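Local coordinates for protein MTH0777 (Methanothermobacter thermautotrophicus, PDB 1KJN) that is of unknown function, belongs to the DUF1890 family and folds as an alpha/beta domain around a six-stranded parallel sheet, at residues T6-M11 with G77-L82; R38-A43 with E63-E68. All blocks are in the same frame, centred on the assembly; numbering follows the deposited sequence.

Interaction 1 (T6-M11 with G77-L82)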
loop_
_atom_site.group_PDB
_atom_site.type_symbol
_atom_site.label_atom_id
_atom_site.label_comp_id
_atom_site.label_asym_id
_atom_site.label_seq_id
_atom_site.Cartn_x
_atom_site.Cartn_y
_atom_site.Cartn_z
ATOM N N THR A 6 20.345 -17.797 0.500
ATOM C CA THR A 6 19.888 -19.215 0.705
ATOM C C THR A 6 18.999 -19.317 1.942
ATOM O O THR A 6 18.327 -20.331 2.153
ATOM C CB THR A 6 21.100 -20.150 0.841
ATOM N N GLY A 7 19.015 -18.263 2.760
ATOM C CA GLY A 7 18.228 -18.260 3.977
ATOM C C GLY A 7 16.808 -17.748 3.853
ATOM O O GLY A 7 16.316 -17.453 2.762
ATOM N N LYS A 8 16.157 -17.641 5.004
ATOM C CA LYS A 8 14.784 -17.193 5.081
ATOM C C LYS A 8 14.686 -16.012 6.020
ATOM O O LYS A 8 15.444 -15.894 6.993
ATOM C CB LYS A 8 13.889 -18.340 5.572
ATOM C CG LYS A 8 13.849 -19.537 4.608
ATOM C CD LYS A 8 13.194 -20.758 5.221
ATOM C CE LYS A 8 11.732 -20.512 5.551
ATOM N NZ LYS A 8 11.199 -21.593 6.441
ATOM N N ALA A 9 13.782 -15.105 5.690
ATOM C CA ALA A 9 13.574 -13.939 6.518
ATOM C C ALA A 9 12.109 -13.836 6.900
ATOM O O ALA A 9 11.225 -14.265 6.154
ATOM C CB ALA A 9 14.031 -12.692 5.802
ATOM N N LEU A 10 11.865 -13.375 8.120
ATOM C CA LEU A 10 10.496 -13.199 8.596
ATOM C C LEU A 10 10.283 -11.709 8.804
ATOM O O LEU A 10 11.112 -11.029 9.423
ATOM C CB LEU A 10 10.241 -13.950 9.908
ATOM C CG LEU A 10 8.843 -13.806 10.521
ATOM C CD1 LEU A 10 7.819 -14.430 9.585
ATOM C CD2 LEU A 10 8.799 -14.477 11.903
HETATM N N MSE A 11 9.171 -11.218 8.267
HETATM C CA MSE A 11 8.806 -9.813 8.351
HETATM C C MSE A 11 7.514 -9.677 9.145
HETATM O O MSE A 11 6.472 -10.221 8.755
HETATM C CB MSE A 11 8.638 -9.235 6.939
HETATM C CG MSE A 11 8.314 -7.743 6.931
HETATM SE SE MSE A 11 8.418 -6.945 5.145
HETATM C CE MSE A 11 10.315 -7.150 4.873
ATOM N N GLY A 77 16.035 -20.930 14.664
ATOM C CA GLY A 77 16.646 -21.498 13.478
ATOM C C GLY A 77 15.781 -21.487 12.227
ATOM O O GLY A 77 16.270 -21.781 11.134
ATOM N N ASP A 78 14.500 -21.158 12.363
ATOM C CA ASP A 78 13.622 -21.142 11.184
ATOM C C ASP A 78 13.875 -19.948 10.252
ATOM O O ASP A 78 13.387 -19.932 9.116
ATOM C CB ASP A 78 12.143 -21.155 11.587
ATOM C CG ASP A 78 11.698 -22.474 12.221
ATOM O OD1 ASP A 78 12.410 -23.496 12.143
ATOM O OD2 ASP A 78 10.596 -22.483 12.790
ATOM N N TYR A 79 14.601 -18.945 10.738
ATOM C CA TYR A 79 14.894 -17.754 9.940
ATOM C C TYR A 79 16.269 -17.181 10.277
ATOM O O TYR A 79 16.693 -17.210 11.422
ATOM C CB TYR A 79 13.822 -16.676 10.167
ATOM C CG TYR A 79 12.434 -17.070 9.695
ATOM C CD1 TYR A 79 12.039 -16.838 8.378
ATOM C CD2 TYR A 79 11.532 -17.698 10.548
ATOM C CE1 TYR A 79 10.798 -17.217 7.922
ATOM C CE2 TYR A 79 10.266 -18.088 10.094
ATOM C CZ TYR A 79 9.913 -17.842 8.777
ATOM O OH TYR A 79 8.683 -18.222 8.302
ATOM N N GLU A 80 16.941 -16.642 9.265
ATOM C CA GLU A 80 18.267 -16.053 9.409
ATOM C C GLU A 80 18.199 -14.530 9.606
ATOM O O GLU A 80 19.191 -13.891 9.945
ATOM C CB GLU A 80 19.119 -16.389 8.176
ATOM C CG GLU A 80 19.588 -17.849 8.080
ATOM C CD GLU A 80 18.447 -18.869 8.024
ATOM O OE1 GLU A 80 17.643 -18.824 7.071
ATOM O OE2 GLU A 80 18.356 -19.732 8.930
ATOM N N PHE A 81 17.025 -13.955 9.383
ATOM C CA PHE A 81 16.843 -12.515 9.537
ATOM C C PHE A 81 15.414 -12.205 9.978
ATOM O O PHE A 81 14.477 -12.833 9.519
ATOM C CB PHE A 81 17.151 -11.796 8.216
ATOM C CG PHE A 81 17.115 -10.293 8.324
ATOM C CD1 PHE A 81 16.172 -9.543 7.608
ATOM C CD2 PHE A 81 18.021 -9.622 9.150
ATOM C CE1 PHE A 81 16.130 -8.139 7.728
ATOM C CE2 PHE A 81 17.991 -8.217 9.277
ATOM C CZ PHE A 81 17.050 -7.475 8.563
ATOM N N LEU A 82 15.263 -11.212 10.847
ATOM C CA LEU A 82 13.954 -10.810 11.347
ATOM C C LEU A 82 13.774 -9.296 11.227
ATOM O O LEU A 82 14.581 -8.513 11.727
ATOM C CB LEU A 82 13.790 -11.243 12.819
ATOM C CG LEU A 82 12.575 -10.770 13.628
ATOM C CD1 LEU A 82 11.260 -11.205 12.964
ATOM C CD2 LEU A 82 12.679 -11.314 15.045
#

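Interaction 2 (R38-A43 with E63-E68)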
loop_
_atom_site.group_PDB
_atom_site.type_symbol
_atom_site.label_atom_id
_atom_site.label_comp_id
_atom_site.label_asym_id
_atom_site.label_seq_id
_atom_site.Cartn_x
_atom_site.Cartn_y
_atom_site.Cartn_z
ATOM N N ARG A 38 14.180 -15.880 1.123
ATOM C CA ARG A 38 12.806 -16.304 0.876
ATOM C C ARG A 38 12.133 -15.495 1.996
ATOM O O ARG A 38 12.576 -15.555 3.139
ATOM C CB ARG A 38 12.636 -17.796 1.125
ATOM C CG ARG A 38 11.476 -18.390 0.375
ATOM C CD ARG A 38 11.264 -19.839 0.757
ATOM N NE ARG A 38 10.200 -19.965 1.747
ATOM C CZ ARG A 38 8.908 -20.010 1.442
ATOM N NH1 ARG A 38 8.526 -19.950 0.174
ATOM N NH2 ARG A 38 7.998 -20.071 2.403
ATOM N N VAL A 39 11.135 -14.677 1.678
ATOM C CA VAL A 39 10.521 -13.850 2.709
ATOM C C VAL A 39 9.124 -14.228 3.120
ATOM O O VAL A 39 8.212 -14.277 2.297
ATOM C CB VAL A 39 10.446 -12.350 2.302
ATOM C CG1 VAL A 39 9.982 -11.505 3.499
ATOM C CG2 VAL A 39 11.787 -11.856 1.785
ATOM N N THR A 40 8.948 -14.393 4.422
ATOM C CA THR A 40 7.640 -14.700 4.968
ATOM C C THR A 40 7.129 -13.449 5.668
ATOM O O THR A 40 7.850 -12.823 6.444
ATOM C CB THR A 40 7.707 -15.848 5.987
ATOM O OG1 THR A 40 8.046 -17.070 5.316
ATOM C CG2 THR A 40 6.366 -16.010 6.711
ATOM N N VAL A 41 5.898 -13.066 5.367
ATOM C CA VAL A 41 5.275 -11.903 5.996
ATOM C C VAL A 41 4.229 -12.406 6.998
ATOM O O VAL A 41 3.427 -13.302 6.679
ATOM C CB VAL A 41 4.566 -10.999 4.954
ATOM C CG1 VAL A 41 3.845 -9.858 5.652
ATOM C CG2 VAL A 41 5.573 -10.446 3.930
ATOM N N THR A 42 4.224 -11.836 8.198
ATOM C CA THR A 42 3.248 -12.246 9.206
ATOM C C THR A 42 2.632 -11.001 9.836
ATOM O O THR A 42 3.344 -10.050 10.156
ATOM C CB THR A 42 3.888 -13.161 10.298
ATOM O OG1 THR A 42 2.875 -13.593 11.215
ATOM C CG2 THR A 42 4.991 -12.420 11.076
ATOM N N ALA A 43 1.304 -10.995 9.961
ATOM C CA ALA A 43 0.581 -9.854 10.509
ATOM C C ALA A 43 -0.898 -10.191 10.744
ATOM O O ALA A 43 -1.314 -11.346 10.566
ATOM C CB ALA A 43 0.691 -8.676 9.549
ATOM N N GLU A 63 5.666 -16.050 1.228
ATOM C CA GLU A 63 4.698 -16.703 2.075
ATOM C C GLU A 63 4.102 -15.683 3.038
ATOM O O GLU A 63 4.705 -14.647 3.325
ATOM C CB GLU A 63 5.421 -17.818 2.849
ATOM C CG GLU A 63 4.519 -18.713 3.675
ATOM C CD GLU A 63 5.278 -19.740 4.503
ATOM O OE1 GLU A 63 4.628 -20.697 4.977
ATOM O OE2 GLU A 63 6.509 -19.586 4.715
HETATM N N MSE A 64 2.908 -15.985 3.527
HETATM C CA MSE A 64 2.221 -15.131 4.481
HETATM C C MSE A 64 1.466 -15.984 5.482
HETATM O O MSE A 64 0.789 -16.924 5.091
HETATM C CB MSE A 64 1.267 -14.197 3.769
HETATM C CG MSE A 64 1.962 -12.982 3.214
HETATM SE SE MSE A 64 0.650 -11.822 2.543
HETATM C CE MSE A 64 0.172 -12.937 1.050
ATOM N N VAL A 65 1.570 -15.627 6.762
ATOM C CA VAL A 65 0.946 -16.367 7.852
ATOM C C VAL A 65 0.430 -15.399 8.916
ATOM O O VAL A 65 1.082 -14.407 9.211
ATOM C CB VAL A 65 1.981 -17.262 8.575
ATOM C CG1 VAL A 65 1.285 -18.282 9.461
ATOM C CG2 VAL A 65 2.894 -17.944 7.587
ATOM N N ASP A 66 -0.710 -15.727 9.522
ATOM C CA ASP A 66 -1.303 -14.914 10.590
ATOM C C ASP A 66 -0.369 -14.864 11.819
ATOM O O ASP A 66 0.371 -15.816 12.091
ATOM C CB ASP A 66 -2.693 -15.481 10.931
ATOM C CG ASP A 66 -3.082 -15.273 12.372
ATOM O OD1 ASP A 66 -2.877 -16.218 13.161
ATOM O OD2 ASP A 66 -3.584 -14.177 12.723
ATOM N N LEU A 67 -0.380 -13.749 12.543
ATOM C CA LEU A 67 0.497 -13.585 13.714
ATOM C C LEU A 67 0.487 -14.732 14.711
ATOM O O LEU A 67 1.535 -15.281 15.037
ATOM C CB LEU A 67 0.175 -12.294 14.460
ATOM C CG LEU A 67 0.608 -10.977 13.832
ATOM C CD1 LEU A 67 -0.129 -9.825 14.498
ATOM C CD2 LEU A 67 2.102 -10.813 13.961
ATOM N N GLU A 68 -0.702 -15.103 15.178
ATOM C CA GLU A 68 -0.824 -16.175 16.162
ATOM C C GLU A 68 -0.411 -17.529 15.611
ATOM O O GLU A 68 0.257 -18.308 16.297
ATOM C CB GLU A 68 -2.231 -16.198 16.757
ATOM C CG GLU A 68 -2.505 -14.940 17.588
ATOM C CD GLU A 68 -1.527 -14.788 18.762
ATOM O OE1 GLU A 68 -1.430 -15.725 19.582
ATOM O OE2 GLU A 68 -0.853 -13.732 18.880
#

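Interaction 1 (T6-M11 with G77-L82)
Lys8 and Glu80 exchange the polar bonds with which this contact begins. The amide of Lys8 gives a hydrogen bond to Glu80 OE1, Lys8 N to Glu80 OE1 2.8 Å, and meets the oxygen nearly along its C-O axis. Glu80 can offer that oxygen because its chain folds back at chi2 (60°), which curls the carboxylate back to the backbone at Gly7 and Lys8. In return, the Glu80 amide bonds to the Lys8 carbonyl, Glu80 N to Lys8 O 2.8 Å. The same carbonyl takes a second, weak bond from the amide of Phe81, where strand 81-86 starts. Further along, regular parallel pairing takes over with Leu10 N to Phe81 O at 3.0 Å.

The apolar part centres on the Tyr79 ring. Leu10 sets its CB over the middle of one face, 3.7 Å from the Tyr79 ring centroid and only 9° off the normal, a CH-pi contact, while Leu10 CD1 reaches toward the phenol end. From the face opposite Leu10 CB, Lys8 NZ makes an off-centre cation-pi contact, 5.0 Å from the Tyr79 ring centroid. The phenol oxygen shares a weak hydrogen bond with Thr40 OG1. On the sheet face that carries Ala9 and Phe81, the two CB atoms pack at 4.0 Å, the Ala9 methyl sitting at the edge of the Phe81 ring; Leu10 and Leu82 occupy the opposite face, where Phe98, Leu102 and Ala99 of helix 89-102 cover them.

Strands 8-12 and 81-86 are thus the central neighbours of a parallel sheet in 3-2-1-4-5-6 order, the strand order of a Rossmann-like alpha/beta fold.

Interaction 2 (R38-A43 with E63-E68)
Glu63 OE2 is gripped by two groups from strand 38-43. It forms a salt bridge with the guanidinium, Arg38 NH2 to Glu63 OE2 2.8 Å, and lies 3.0 Å from Thr40 OG1. The contact pairs two parallel strands of a beta-alpha-beta unit in which helix 45-54 connects strand 38-43 to the edge strand 63-66. Arg38 brings NH2 to the carboxylate edge-on, with the oxygen near the guanidinium plane, although the two planes are turned 55° apart. Its chain is bent at chi3 (99°), which swings the guanidinium across to Glu63. The glutamate itself runs extended beside Thr40, both side chains pointing the same way. The arginine probably favours the ionised form of this carboxylate.

Between the strands the backbone ladder is regular at first. The amide of Glu63 bonds to the carbonyl of Val39, Val41 N to Glu63 O follows at 2.8 Å and is nearly straight at its hydrogen (170°), and Val65 N to Val41 O at 3.0 Å comes next. On one face, Val41 CB rests on Met64 CG at 3.7 Å, and the selenium end of Met64 leads off toward Val51 and Gln52 of helix 45-54. The other face has the looser approach of Thr40 CG2 to Val65 CG2.

At the start of helix 67-73 the amide of Leu67 still bonds to the Ala43 carbonyl, and Asp66 is the N-cap, its OD1 accepting from Ser69 N. Leu67 lays CG against Ala43, 3.5 Å from Ala43 CA. The hydroxyl of Thr42 gives its proton to the Val65 carbonyl, Thr42 OG1 to Val65 O 2.8 Å, from above the carbonyl plane.

How the interactions relate
Both interactions belong to one parallel sheet, their centres 11 Å apart. Across it the strands run 63-66, 38-43, 8-12, 81-86, so interaction 2 joins the edge pair and interaction 1 the pair on the far side of the shared 8-12/38-43 seam. That seam is closed by probable hydrogen bonds, Met11 N to Thr40 O and Met11 O to Thr42 N, both 2.8 Å, and Leu10 CD1 packs on Thr42 CG2. In chain order, strand 8-12 comes first, then the two strands of interaction 2, then helix 67-73 and strand 81-86. The chain therefore builds outward to the edge before returning to the sheet's centre, where the second half begins.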